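Local atomic coordinates of MmeI (Methylophilus methylotrophus, PDB entry 5HR4), a protein that acts as a type IIL restriction-modification enzyme on DNA and probably methylates adenine at N6 with S-adenosylmethionine as donor. Residues L324-F329 with F477-N481; I561-R566 with I615-R620; A578-C582 with L805-Y809. One frame throughout, in Å; residues are numbered along the deposited sequence.

All three contacts reach one mixed sheet, that of the Rossmann-like methyltransferase. Interaction 1 covers strand 477-480 with helix 318-340; interactions 2 and 3 use the neighbouring strands 560-569 and 581-588. Interaction 1 closes along the chain before either of the others opens, whereas 2 and 3 alternate their segments. Their centres stand about 15 Å (1 and 2), 18 Å (2 and 3) and 23 Å (1 and 3) apart. Interactions 1 and 2 touch, the Phe563 ring packing on Leu324, Pro327 and Leu328. DA7 of chain B touches interactions 1 and 3, and the adjoining base pair meets interaction 3; the sheet holds the adenine site and at strand 581-588 meets the recognition hairpin of another sheet.

Interaction 1. Residues L324-F329 with F477-N481; sequences LIKPLF and FILGN. With SFG (sinefungin), chain H; nucleotides of chain B.
Leu324, Leu328 and Phe329, on one side of helix 318-340, pack against Phe477 and Leu479 of strand 477-480, the fourth strand of the class I methyltransferase sheet. The helical segment and the strand run nearly antiparallel, at 166°, and their axes are 10.2 Å apart, the spacing of a helix lying on a sheet.

The aliphatic contacts gather round Leu479. Its CG sits between the backbone N and the carbonyl carbon (chi1 40°), and from there CD2 enters the notch between Ile325 and Phe329, 3.6 Å from Ile325 CG2. The same methyl meets the Phe329 ring at its edge, close to the ring plane, with Leu479 CD2 3.6 Å from Phe329 CE1. Nearer the backbone of Leu479, Leu324 CD2 rests 3.7 Å from Leu479 CB, and Leu328 CD2 bridges Leu479 CB and CD2.

The aromatic pair is oblique: the planes of Phe329 and Phe477 meet at 47°, with centroids 4.8 Å apart. Phe329 CD1 lies over one face of Phe477, toward the rim, while Leu328 CG borders Phe477 CD1. Phe359 meets both rings.

No hydrogen bond joins helix to strand here. The strand's backbone polar groups pair instead with Thr358, Phe360, Arg532 and Ala534, and Gly480 has backbone angles at which a CB would press on the carbonyl O of Leu479. Beyond the strand, Asn481 begins the NPPF motif of adenine-N6 methyltransferases. Its O accepts a bond from sinefungin NE at 2.9 Å, and its side-chain amide meets N1 and N6 of the adenine: ND2, which is also hydrogen-bonded to Thr316, donates to N1 of DA7 in chain B at 3.2 Å, and OD1 takes a weak bond from N6. In this geometry N6 of DA7 in chain B lies 2.9 Å from sinefungin NE.

Interaction 2. Residues I561-R566 with I615-R620; sequences INFAHR and INPYLR
Ile561 and Ile615 cross at about a right angle and form the close-packed end of this contact, Ile561 CG2 meeting Ile615 CG2 at 3.7 Å. Ile615 has CG2 anti to its backbone N, with CG1 on the other branch (chi1 -54°). One branch therefore faces Ile561 and Ala564, while the other carries CD1 onto the strand backbone, 3.6 Å from Phe563 CA. Ala564 CB faces two partners, Leu619 CD2 at 3.7 Å and Ile615 CG2 at 4.1 Å. Leu619 reaches further, to Val583 and Ile585 of the adjacent strand, and Trp551 of helix 544-556 packs on both Ile561 and Pro617.

The two segments differ in form. Residues 561-566 belong to strand 560-569 of the methyltransferase sheet, which carries a classic beta bulge where Asn562 and Phe563 both face Gly586. Residues 615-620 hold a type I turn from Asn616 to Leu619, closed by Leu619 N to Asn616 O at 2.8 Å. A second bond, Asn616 N to Arg620 O at 2.7 Å, together with the positive phi of Leu619 (66°), gives the pattern of a G1 bulge. The turn thus presents the Leu619 side chain to the sheet.

Packing is looser at the partly exposed end, where Arg566 and Arg620 lie beside the turn. The Arg566 chain bends at chi3, bringing the guanidinium edge round to the turn, where NH1 donates a weak bond to Tyr618 O at 3.5 Å. With an alanine here the guanidinium would be gone, and the Tyr618 carbonyl would probably lose its weak bond from the strand, leaving this side of the turn less held. Arg620 puts NH2 over one face of the Tyr618 ring, toward the rim, and its NH1 bonds Asn800 O; Arg566 NH2 and Arg620 NH1, probably both charged, stay 5.4 Å apart.

Interaction 3. Residues A578-C582 with L805-Y809; sequences AAVHC and LESRY. With nucleotides of chain B; nucleotides of chain C.
His581 and Glu806 mark the closest backbone approach, their CA atoms 5.1 Å apart, where the start of strand 581-588 meets a tight beta hairpin. Glu806 and Ser807 form its two-residue turn, closed by Arg808 N to Leu805 O at 2.9 Å. The contact joins methyltransferase and target recognition portions at the DNA.

Across it, Glu806 lies over one face of the His581 ring: CB is 3.7 Å from the ring centroid, almost on its normal, a CH-pi contact, and the carboxylate stacks with its plane 23° from that of the ring. Ser807 OG comes to the ring edge, in plane, sharing a 2.7 Å hydrogen bond with His581 ND1 which, with Glu806 over the face, probably limits the turning of the ring.

Both segments then touch DNA. Ala579 N donates to OP2 of DC8 in chain B at 2.8 Å, nearly straight at 170°, and Val580 CG1 packs against the DA7 base. DC8 pairs with DG6 of chain C, and the hairpin reads both bases. Glu806 OE1 accepts from N4 of DC8 in chain B at 2.8 Å and is salt-bridged to Arg808 NH2, which probably keeps the carboxylate ionised and an acceptor. Arg808 has a second partner, Glu755, at NH1. Its chain bends at chi2 (-85°), turning the guanidinium toward the guanine, where NE donates to O6 of DG6 in chain C at 2.8 Å.

Interaction 1. Residues L324-F329 with F477-N481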
loop_
_atom_site.group_PDB
_atom_site.type_symbol
_atom_site.label_atom_id
_atom_site.label_comp_id
_atom_site.label_asym_id
_atom_site.label_seq_id
_atom_site.Cartn_x
_atom_site.Cartn_y
_atom_site.Cartn_z
ATOM N N LEU A 324 -6.478 11.242 -5.725
ATOM C CA LEU A 324 -7.511 10.919 -4.756
ATOM C C LEU A 324 -8.397 12.121 -4.422
ATOM O O LEU A 324 -9.627 11.982 -4.357
ATOM C CB LEU A 324 -6.861 10.342 -3.501
ATOM C CG LEU A 324 -7.769 9.799 -2.404
ATOM C CD1 LEU A 324 -6.955 8.823 -1.640
ATOM C CD2 LEU A 324 -8.268 10.894 -1.461
ATOM N N ILE A 325 -7.819 13.311 -4.231
ATOM C CA ILE A 325 -8.663 14.451 -3.879
ATOM C C ILE A 325 -9.344 15.108 -5.082
ATOM O O ILE A 325 -10.336 15.829 -4.890
ATOM C CB ILE A 325 -7.878 15.518 -3.092
ATOM C CG1 ILE A 325 -6.805 16.164 -3.970
ATOM C CG2 ILE A 325 -7.286 14.918 -1.793
ATOM C CD1 ILE A 325 -5.952 17.199 -3.257
ATOM N N LYS A 326 -8.860 14.918 -6.312
ATOM C CA LYS A 326 -9.558 15.555 -7.435
ATOM C C LYS A 326 -10.960 14.991 -7.604
ATOM O O LYS A 326 -11.922 15.779 -7.595
ATOM C CB LYS A 326 -8.750 15.438 -8.736
ATOM C CG LYS A 326 -7.524 16.356 -8.840
ATOM C CD LYS A 326 -6.618 15.923 -10.010
ATOM C CE LYS A 326 -6.691 16.887 -11.197
ATOM N NZ LYS A 326 -8.102 17.133 -11.606
ATOM N N PRO A 327 -11.163 13.671 -7.719
ATOM C CA PRO A 327 -12.537 13.151 -7.729
ATOM C C PRO A 327 -13.261 13.324 -6.407
ATOM O O PRO A 327 -14.484 13.485 -6.414
ATOM C CB PRO A 327 -12.361 11.661 -8.067
ATOM C CG PRO A 327 -10.938 11.500 -8.468
ATOM C CD PRO A 327 -10.176 12.578 -7.793
ATOM N N LEU A 328 -12.571 13.283 -5.268
ATOM C CA LEU A 328 -13.299 13.322 -4.001
ATOM C C LEU A 328 -14.029 14.649 -3.828
ATOM O O LEU A 328 -15.229 14.673 -3.524
ATOM C CB LEU A 328 -12.362 13.066 -2.818
ATOM C CG LEU A 328 -13.069 12.753 -1.482
ATOM C CD1 LEU A 328 -14.074 11.595 -1.620
ATOM C CD2 LEU A 328 -12.073 12.479 -0.343
ATOM N N PHE A 329 -13.336 15.766 -4.029
ATOM C CA PHE A 329 -14.027 17.045 -3.901
ATOM C C PHE A 329 -13.508 18.106 -4.861
ATOM O O PHE A 329 -14.293 18.927 -5.338
ATOM C CB PHE A 329 -13.925 17.574 -2.464
ATOM C CG PHE A 329 -12.529 17.597 -1.934
ATOM C CD1 PHE A 329 -12.017 16.508 -1.250
ATOM C CD2 PHE A 329 -11.724 18.704 -2.115
ATOM C CE1 PHE A 329 -10.722 16.515 -0.769
ATOM C CE2 PHE A 329 -10.436 18.726 -1.630
ATOM C CZ PHE A 329 -9.929 17.618 -0.958
ATOM N N PHE A 477 -14.996 15.387 4.567
ATOM C CA PHE A 477 -14.283 14.363 3.820
ATOM C C PHE A 477 -13.353 13.561 4.726
ATOM O O PHE A 477 -12.729 14.103 5.646
ATOM C CB PHE A 477 -13.515 14.989 2.665
ATOM C CG PHE A 477 -14.358 15.858 1.821
ATOM C CD1 PHE A 477 -15.055 15.336 0.741
ATOM C CD2 PHE A 477 -14.500 17.200 2.119
ATOM C CE1 PHE A 477 -15.857 16.142 -0.043
ATOM C CE2 PHE A 477 -15.316 18.007 1.345
ATOM C CZ PHE A 477 -15.986 17.473 0.260
ATOM N N ILE A 478 -13.291 12.259 4.459
ATOM C CA ILE A 478 -12.367 11.341 5.100
ATOM C C ILE A 478 -11.460 10.811 4.002
ATOM O O ILE A 478 -11.928 10.150 3.065
ATOM C CB ILE A 478 -13.103 10.202 5.824
ATOM C CG1 ILE A 478 -13.843 10.738 7.044
ATOM C CG2 ILE A 478 -12.147 9.122 6.283
ATOM C CD1 ILE A 478 -14.629 9.683 7.717
ATOM N N LEU A 479 -10.168 11.124 4.095
ATOM C CA LEU A 479 -9.206 10.667 3.109
ATOM C C LEU A 479 -7.907 10.271 3.786
ATOM O O LEU A 479 -7.557 10.799 4.842
ATOM C CB LEU A 479 -8.926 11.742 2.064
ATOM C CG LEU A 479 -8.791 13.198 2.493
ATOM C CD1 LEU A 479 -7.435 13.487 3.012
ATOM C CD2 LEU A 479 -9.037 14.049 1.265
ATOM N N GLY A 480 -7.180 9.360 3.160
ATOM C CA GLY A 480 -5.824 9.104 3.590
ATOM C C GLY A 480 -5.309 7.790 3.054
ATOM O O GLY A 480 -5.999 7.061 2.346
ATOM N N ASN A 481 -4.067 7.491 3.445
ATOM C CA ASN A 481 -3.330 6.321 2.980
ATOM C C ASN A 481 -2.945 5.463 4.181
ATOM O O ASN A 481 -1.799 5.511 4.651
ATOM C CB ASN A 481 -2.100 6.734 2.176
ATOM C CG ASN A 481 -1.307 5.548 1.694
ATOM O OD1 ASN A 481 -1.831 4.436 1.570
ATOM N ND2 ASN A 481 -0.032 5.767 1.426
HETATM N N SFG H . -0.271 9.584 4.188
HETATM C CA SFG H . 0.896 9.824 5.010
HETATM C C SFG H . 1.825 10.722 4.214
HETATM O O SFG H . 1.479 11.074 3.065
HETATM O OXT SFG H . 2.917 11.118 4.688
HETATM C CB SFG H . 1.591 8.507 5.337
HETATM C CG SFG H . 0.568 7.583 5.979
HETATM C CD SFG H . 1.216 6.218 6.036
HETATM N NE SFG H . 1.050 5.619 4.726
HETATM C "C5'" SFG H . 0.599 5.338 7.134
HETATM C "C4'" SFG H . 0.615 5.982 8.562
HETATM O "O4'" SFG H . -0.225 5.340 9.324
HETATM C "C3'" SFG H . 1.959 5.840 9.300
HETATM O "O3'" SFG H . 2.476 7.084 9.445
HETATM C "C2'" SFG H . 1.635 5.173 10.669
HETATM O "O2'" SFG H . 2.373 5.822 11.790
HETATM C "C1'" SFG H . 0.367 5.381 10.823
HETATM N N9 SFG H . -0.312 4.325 11.507
HETATM C C8 SFG H . -0.102 3.014 11.418
HETATM N N7 SFG H . -0.996 2.394 12.192
HETATM C C5 SFG H . -1.762 3.329 12.752
HETATM C C6 SFG H . -2.812 3.226 13.632
HETATM N N6 SFG H . -3.462 2.094 14.246
HETATM N N1 SFG H . -3.442 4.308 14.072
HETATM C C2 SFG H . -3.036 5.527 13.638
HETATM N N3 SFG H . -1.994 5.629 12.772
HETATM C C4 SFG H . -1.354 4.525 12.327
ATOM P P DA B 7 3.714 -6.910 3.469
ATOM O OP1 DA B 7 4.837 -6.702 4.425
ATOM O OP2 DA B 7 2.322 -6.945 3.982
ATOM O "O5'" DA B 7 3.869 -5.859 2.294
ATOM C "C5'" DA B 7 3.181 -4.675 2.280
ATOM C "C4'" DA B 7 4.002 -3.707 1.490
ATOM O "O4'" DA B 7 3.343 -2.445 1.414
ATOM C "C3'" DA B 7 5.388 -3.444 2.055
ATOM O "O3'" DA B 7 6.283 -3.425 0.975
ATOM C "C2'" DA B 7 5.247 -2.069 2.713
ATOM C "C1'" DA B 7 4.201 -1.409 1.833
ATOM N N9 DA B 7 3.328 -0.456 2.506
ATOM C C8 DA B 7 2.769 -0.592 3.734
ATOM N N7 DA B 7 1.963 0.376 4.051
ATOM C C5 DA B 7 1.968 1.199 2.936
ATOM C C6 DA B 7 1.292 2.411 2.631
ATOM N N6 DA B 7 0.461 3.028 3.474
ATOM N N1 DA B 7 1.520 2.969 1.426
ATOM C C2 DA B 7 2.354 2.357 0.588
ATOM N N3 DA B 7 3.032 1.217 0.761
ATOM C C4 DA B 7 2.790 0.689 1.970
#

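Interaction 2. Residues I561-R566 with I615-R620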
loop_
_atom_site.group_PDB
_atom_site.type_symbol
_atom_site.label_atom_id
_atom_site.label_comp_id
_atom_site.label_asym_id
_atom_site.label_seq_id
_atom_site.Cartn_x
_atom_site.Cartn_y
_atom_site.Cartn_z
ATOM N N ILE A 561 -19.579 2.252 -3.512
ATOM C CA ILE A 561 -18.324 2.708 -4.113
ATOM C C ILE A 561 -18.638 3.664 -5.251
ATOM O O ILE A 561 -19.319 3.287 -6.210
ATOM C CB ILE A 561 -17.475 1.541 -4.636
ATOM C CG1 ILE A 561 -17.212 0.497 -3.560
ATOM C CG2 ILE A 561 -16.146 2.062 -5.155
ATOM C CD1 ILE A 561 -16.520 -0.697 -4.139
ATOM N N ASN A 562 -18.093 4.879 -5.179
ATOM C CA ASN A 562 -18.422 5.928 -6.138
ATOM C C ASN A 562 -17.351 6.163 -7.184
ATOM O O ASN A 562 -17.678 6.552 -8.307
ATOM C CB ASN A 562 -18.697 7.231 -5.399
ATOM C CG ASN A 562 -19.969 7.154 -4.608
ATOM O OD1 ASN A 562 -21.021 6.809 -5.167
ATOM N ND2 ASN A 562 -19.889 7.415 -3.286
ATOM N N PHE A 563 -16.087 5.958 -6.846
ATOM C CA PHE A 563 -15.049 5.954 -7.858
ATOM C C PHE A 563 -13.926 5.087 -7.333
ATOM O O PHE A 563 -13.873 4.772 -6.145
ATOM C CB PHE A 563 -14.565 7.367 -8.193
ATOM C CG PHE A 563 -13.703 7.989 -7.126
ATOM C CD1 PHE A 563 -12.320 7.811 -7.133
ATOM C CD2 PHE A 563 -14.267 8.764 -6.129
ATOM C CE1 PHE A 563 -11.522 8.390 -6.161
ATOM C CE2 PHE A 563 -13.473 9.343 -5.143
ATOM C CZ PHE A 563 -12.101 9.160 -5.156
ATOM N N ALA A 564 -13.031 4.699 -8.230
ATOM C CA ALA A 564 -11.963 3.788 -7.852
ATOM C C ALA A 564 -10.862 3.859 -8.889
ATOM O O ALA A 564 -11.144 3.933 -10.086
ATOM C CB ALA A 564 -12.474 2.346 -7.731
ATOM N N HIS A 565 -9.615 3.821 -8.416
ATOM C CA HIS A 565 -8.434 3.613 -9.247
ATOM C C HIS A 565 -8.037 2.147 -9.168
ATOM O O HIS A 565 -7.720 1.646 -8.084
ATOM C CB HIS A 565 -7.260 4.476 -8.781
ATOM C CG HIS A 565 -7.372 5.922 -9.141
ATOM N ND1 HIS A 565 -6.539 6.522 -10.062
ATOM C CD2 HIS A 565 -8.200 6.895 -8.691
ATOM C CE1 HIS A 565 -6.862 7.798 -10.178
ATOM N NE2 HIS A 565 -7.865 8.052 -9.353
ATOM N N ARG A 566 -8.003 1.470 -10.310
ATOM C CA ARG A 566 -7.505 0.107 -10.337
ATOM C C ARG A 566 -5.993 0.087 -10.105
ATOM O O ARG A 566 -5.342 1.128 -9.958
ATOM C CB ARG A 566 -7.857 -0.556 -11.657
ATOM C CG ARG A 566 -9.309 -0.820 -11.834
ATOM C CD ARG A 566 -9.506 -1.494 -13.156
ATOM N NE ARG A 566 -9.122 -2.894 -13.066
ATOM C CZ ARG A 566 -9.714 -3.756 -12.245
ATOM N NH1 ARG A 566 -10.690 -3.346 -11.450
ATOM N NH2 ARG A 566 -9.332 -5.022 -12.205
ATOM N N ILE A 615 -19.567 -0.166 -9.681
ATOM C CA ILE A 615 -18.217 -0.496 -9.242
ATOM C C ILE A 615 -18.281 -1.670 -8.273
ATOM O O ILE A 615 -18.891 -1.575 -7.200
ATOM C CB ILE A 615 -17.489 0.705 -8.631
ATOM C CG1 ILE A 615 -17.523 1.870 -9.613
ATOM C CG2 ILE A 615 -16.042 0.330 -8.380
ATOM C CD1 ILE A 615 -16.577 2.985 -9.258
ATOM N N ASN A 616 -17.648 -2.776 -8.682
ATOM C CA ASN A 616 -17.569 -4.034 -7.945
ATOM C C ASN A 616 -16.793 -3.896 -6.652
ATOM O O ASN A 616 -15.935 -3.025 -6.517
ATOM C CB ASN A 616 -16.838 -5.093 -8.770
ATOM C CG ASN A 616 -17.769 -6.052 -9.408
ATOM O OD1 ASN A 616 -17.434 -6.700 -10.402
ATOM N ND2 ASN A 616 -18.975 -6.148 -8.855
ATOM N N PRO A 617 -17.021 -4.800 -5.711
ATOM C CA PRO A 617 -16.010 -5.011 -4.656
ATOM C C PRO A 617 -14.643 -5.414 -5.214
ATOM O O PRO A 617 -13.621 -5.157 -4.565
ATOM C CB PRO A 617 -16.633 -6.105 -3.775
ATOM C CG PRO A 617 -17.824 -6.644 -4.560
ATOM C CD PRO A 617 -18.261 -5.557 -5.487
ATOM N N TYR A 618 -14.588 -6.014 -6.407
ATOM C CA TYR A 618 -13.339 -6.202 -7.139
ATOM C C TYR A 618 -12.899 -4.955 -7.920
ATOM O O TYR A 618 -11.858 -5.003 -8.599
ATOM C CB TYR A 618 -13.471 -7.370 -8.122
ATOM C CG TYR A 618 -13.910 -8.692 -7.546
ATOM C CD1 TYR A 618 -15.251 -9.035 -7.476
ATOM C CD2 TYR A 618 -12.967 -9.619 -7.090
ATOM C CE1 TYR A 618 -15.642 -10.268 -6.967
ATOM C CE2 TYR A 618 -13.346 -10.832 -6.574
ATOM C CZ TYR A 618 -14.682 -11.158 -6.518
ATOM O OH TYR A 618 -15.060 -12.386 -6.001
ATOM N N LEU A 619 -13.664 -3.852 -7.838
ATOM C CA LEU A 619 -13.449 -2.621 -8.612
ATOM C C LEU A 619 -13.658 -2.831 -10.104
ATOM O O LEU A 619 -12.987 -2.198 -10.919
ATOM C CB LEU A 619 -12.068 -2.013 -8.374
ATOM C CG LEU A 619 -11.642 -1.854 -6.923
ATOM C CD1 LEU A 619 -10.276 -1.204 -6.868
ATOM C CD2 LEU A 619 -12.677 -1.023 -6.220
ATOM N N ARG A 620 -14.580 -3.708 -10.482
ATOM C CA ARG A 620 -14.937 -3.897 -11.879
ATOM C C ARG A 620 -16.338 -3.364 -12.159
ATOM O O ARG A 620 -17.171 -3.201 -11.260
ATOM C CB ARG A 620 -14.877 -5.376 -12.271
ATOM C CG ARG A 620 -13.481 -5.950 -12.394
ATOM C CD ARG A 620 -13.566 -7.380 -12.906
ATOM N NE ARG A 620 -14.286 -8.218 -11.953
ATOM C CZ ARG A 620 -13.704 -9.110 -11.157
ATOM N NH1 ARG A 620 -12.391 -9.308 -11.218
ATOM N NH2 ARG A 620 -14.440 -9.823 -10.319
#

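Interaction 3. Residues A578-C582 with L805-Y809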
loop_
_atom_site.group_PDB
_atom_site.type_symbol
_atom_site.label_atom_id
_atom_site.label_comp_id
_atom_site.label_asym_id
_atom_site.label_seq_id
_atom_site.Cartn_x
_atom_site.Cartn_y
_atom_site.Cartn_z
ATOM N N ALA A 578 8.854 1.473 -1.279
ATOM C CA ALA A 578 8.238 0.172 -1.051
ATOM C C ALA A 578 7.792 -0.453 -2.370
ATOM O O ALA A 578 7.568 0.226 -3.369
ATOM C CB ALA A 578 7.049 0.286 -0.095
ATOM N N ALA A 579 7.686 -1.775 -2.360
ATOM C CA ALA A 579 7.314 -2.565 -3.529
ATOM C C ALA A 579 5.933 -3.148 -3.264
ATOM O O ALA A 579 5.794 -4.214 -2.669
ATOM C CB ALA A 579 8.323 -3.650 -3.787
ATOM N N VAL A 580 4.910 -2.424 -3.690
ATOM C CA VAL A 580 3.528 -2.832 -3.492
ATOM C C VAL A 580 2.721 -2.198 -4.620
ATOM O O VAL A 580 3.127 -1.186 -5.199
ATOM C CB VAL A 580 3.033 -2.421 -2.073
ATOM C CG1 VAL A 580 3.226 -0.938 -1.838
ATOM C CG2 VAL A 580 1.585 -2.843 -1.807
ATOM N N HIS A 581 1.606 -2.840 -4.968
ATOM C CA HIS A 581 0.666 -2.353 -5.963
ATOM C C HIS A 581 -0.602 -1.894 -5.251
ATOM O O HIS A 581 -1.044 -2.539 -4.296
ATOM C CB HIS A 581 0.349 -3.449 -6.994
ATOM C CG HIS A 581 1.423 -3.648 -8.024
ATOM N ND1 HIS A 581 1.229 -4.397 -9.168
ATOM C CD2 HIS A 581 2.694 -3.179 -8.089
ATOM C CE1 HIS A 581 2.336 -4.376 -9.893
ATOM N NE2 HIS A 581 3.242 -3.647 -9.261
ATOM N N CYS A 582 -1.207 -0.803 -5.736
ATOM C CA CYS A 582 -2.226 -0.068 -4.993
ATOM C C CYS A 582 -3.550 0.055 -5.735
ATOM O O CYS A 582 -3.647 -0.163 -6.945
ATOM C CB CYS A 582 -1.745 1.340 -4.663
ATOM S SG CYS A 582 -0.410 1.271 -3.530
ATOM N N LEU A 805 0.062 -11.529 -6.275
ATOM C CA LEU A 805 1.277 -11.061 -5.611
ATOM C C LEU A 805 1.761 -9.824 -6.359
ATOM O O LEU A 805 2.296 -9.946 -7.466
ATOM C CB LEU A 805 2.352 -12.144 -5.616
ATOM C CG LEU A 805 3.522 -12.037 -4.629
ATOM C CD1 LEU A 805 4.468 -13.216 -4.846
ATOM C CD2 LEU A 805 4.288 -10.734 -4.737
ATOM N N GLU A 806 1.650 -8.649 -5.724
ATOM C CA GLU A 806 1.605 -7.385 -6.454
ATOM C C GLU A 806 0.573 -7.586 -7.552
ATOM O O GLU A 806 -0.624 -7.397 -7.327
ATOM C CB GLU A 806 2.971 -6.966 -7.035
ATOM C CG GLU A 806 3.868 -6.136 -6.094
ATOM C CD GLU A 806 5.106 -5.492 -6.774
ATOM O OE1 GLU A 806 5.621 -6.035 -7.790
ATOM O OE2 GLU A 806 5.572 -4.434 -6.265
ATOM N N SER A 807 1.011 -8.051 -8.718
ATOM C CA SER A 807 0.112 -8.263 -9.836
ATOM C C SER A 807 0.282 -9.608 -10.529
ATOM O O SER A 807 -0.538 -9.929 -11.396
ATOM C CB SER A 807 0.275 -7.128 -10.866
ATOM O OG SER A 807 -0.492 -5.972 -10.498
ATOM N N ARG A 808 1.299 -10.409 -10.184
ATOM C CA ARG A 808 1.419 -11.717 -10.820
ATOM C C ARG A 808 0.211 -12.571 -10.466
ATOM O O ARG A 808 -0.390 -12.419 -9.403
ATOM C CB ARG A 808 2.694 -12.449 -10.402
ATOM C CG ARG A 808 3.779 -11.587 -9.924
ATOM C CD ARG A 808 4.622 -11.023 -11.001
ATOM N NE ARG A 808 5.271 -9.855 -10.430
ATOM C CZ ARG A 808 4.715 -8.650 -10.413
ATOM N NH1 ARG A 808 3.523 -8.475 -10.979
ATOM N NH2 ARG A 808 5.352 -7.622 -9.854
ATOM N N TYR A 809 -0.171 -13.452 -11.392
ATOM C CA TYR A 809 -1.190 -14.432 -11.071
ATOM C C TYR A 809 -0.777 -15.159 -9.798
ATOM O O TYR A 809 0.404 -15.447 -9.592
ATOM C CB TYR A 809 -1.363 -15.430 -12.218
ATOM C CG TYR A 809 -1.653 -14.826 -13.564
ATOM C CD1 TYR A 809 -2.346 -13.625 -13.673
ATOM C CD2 TYR A 809 -1.230 -15.451 -14.735
ATOM C CE1 TYR A 809 -2.609 -13.054 -14.898
ATOM C CE2 TYR A 809 -1.493 -14.892 -15.970
ATOM C CZ TYR A 809 -2.190 -13.686 -16.052
ATOM O OH TYR A 809 -2.464 -13.113 -17.280
ATOM P P DC B 8 7.845 -3.781 1.126
ATOM O OP1 DC B 8 8.355 -3.663 2.501
ATOM O OP2 DC B 8 8.456 -2.917 0.093
ATOM O "O5'" DC B 8 7.950 -5.294 0.627
ATOM C "C5'" DC B 8 6.932 -6.239 0.938
ATOM C "C4'" DC B 8 7.489 -7.647 0.849
ATOM O "O4'" DC B 8 7.047 -8.291 -0.386
ATOM C "C3'" DC B 8 9.011 -7.731 0.845
ATOM O "O3'" DC B 8 9.411 -8.897 1.560
ATOM C "C2'" DC B 8 9.330 -7.842 -0.648
ATOM C "C1'" DC B 8 8.167 -8.708 -1.137
ATOM N N1 DC B 8 7.833 -8.532 -2.599
ATOM C C2 DC B 8 7.976 -9.603 -3.498
ATOM O O2 DC B 8 8.380 -10.685 -3.088
ATOM N N3 DC B 8 7.660 -9.420 -4.796
ATOM C C4 DC B 8 7.216 -8.233 -5.214
ATOM N N4 DC B 8 6.912 -8.102 -6.501
ATOM C C5 DC B 8 7.057 -7.129 -4.319
ATOM C C6 DC B 8 7.374 -7.322 -3.035
ATOM P P DG C 6 7.946 -16.660 -13.577
ATOM O OP1 DG C 6 9.181 -17.105 -14.263
ATOM O OP2 DG C 6 6.635 -16.666 -14.287
ATOM O "O5'" DG C 6 7.664 -17.394 -12.166
ATOM C "C5'" DG C 6 8.523 -18.355 -11.664
ATOM C "C4'" DG C 6 8.866 -18.084 -10.205
ATOM O "O4'" DG C 6 8.998 -16.677 -9.945
ATOM C "C3'" DG C 6 7.908 -18.636 -9.152
ATOM O "O3'" DG C 6 8.701 -19.272 -8.218
ATOM C "C2'" DG C 6 7.277 -17.391 -8.547
ATOM C "C1'" DG C 6 8.394 -16.372 -8.707
ATOM N N9 DG C 6 7.911 -15.011 -8.827
ATOM C C8 DG C 6 7.355 -14.455 -9.955
ATOM N N7 DG C 6 7.023 -13.213 -9.805
ATOM C C5 DG C 6 7.382 -12.914 -8.497
ATOM C C6 DG C 6 7.265 -11.706 -7.784
ATOM O O6 DG C 6 6.800 -10.635 -8.175
ATOM N N1 DG C 6 7.743 -11.818 -6.487
ATOM C C2 DG C 6 8.282 -12.960 -5.943
ATOM N N2 DG C 6 8.696 -12.865 -4.672
ATOM N N3 DG C 6 8.406 -14.110 -6.605
ATOM C C4 DG C 6 7.930 -14.013 -7.874
ATOM P P DA B 7 3.714 -6.910 3.469
ATOM O OP1 DA B 7 4.837 -6.702 4.425
ATOM O OP2 DA B 7 2.322 -6.945 3.982
ATOM O "O5'" DA B 7 3.869 -5.859 2.294
ATOM C "C5'" DA B 7 3.181 -4.675 2.280
ATOM C "C4'" DA B 7 4.002 -3.707 1.490
ATOM O "O4'" DA B 7 3.343 -2.445 1.414
ATOM C "C3'" DA B 7 5.388 -3.444 2.055
ATOM O "O3'" DA B 7 6.283 -3.425 0.975
ATOM C "C2'" DA B 7 5.247 -2.069 2.713
ATOM C "C1'" DA B 7 4.201 -1.409 1.833
ATOM N N9 DA B 7 3.328 -0.456 2.506
ATOM C C8 DA B 7 2.769 -0.592 3.734
ATOM N N7 DA B 7 1.963 0.376 4.051
ATOM C C5 DA B 7 1.968 1.199 2.936
ATOM C C6 DA B 7 1.292 2.411 2.631
ATOM N N6 DA B 7 0.461 3.028 3.474
ATOM N N1 DA B 7 1.520 2.969 1.426
ATOM C C2 DA B 7 2.354 2.357 0.588
ATOM N N3 DA B 7 3.032 1.217 0.761
ATOM C C4 DA B 7 2.790 0.689 1.970
#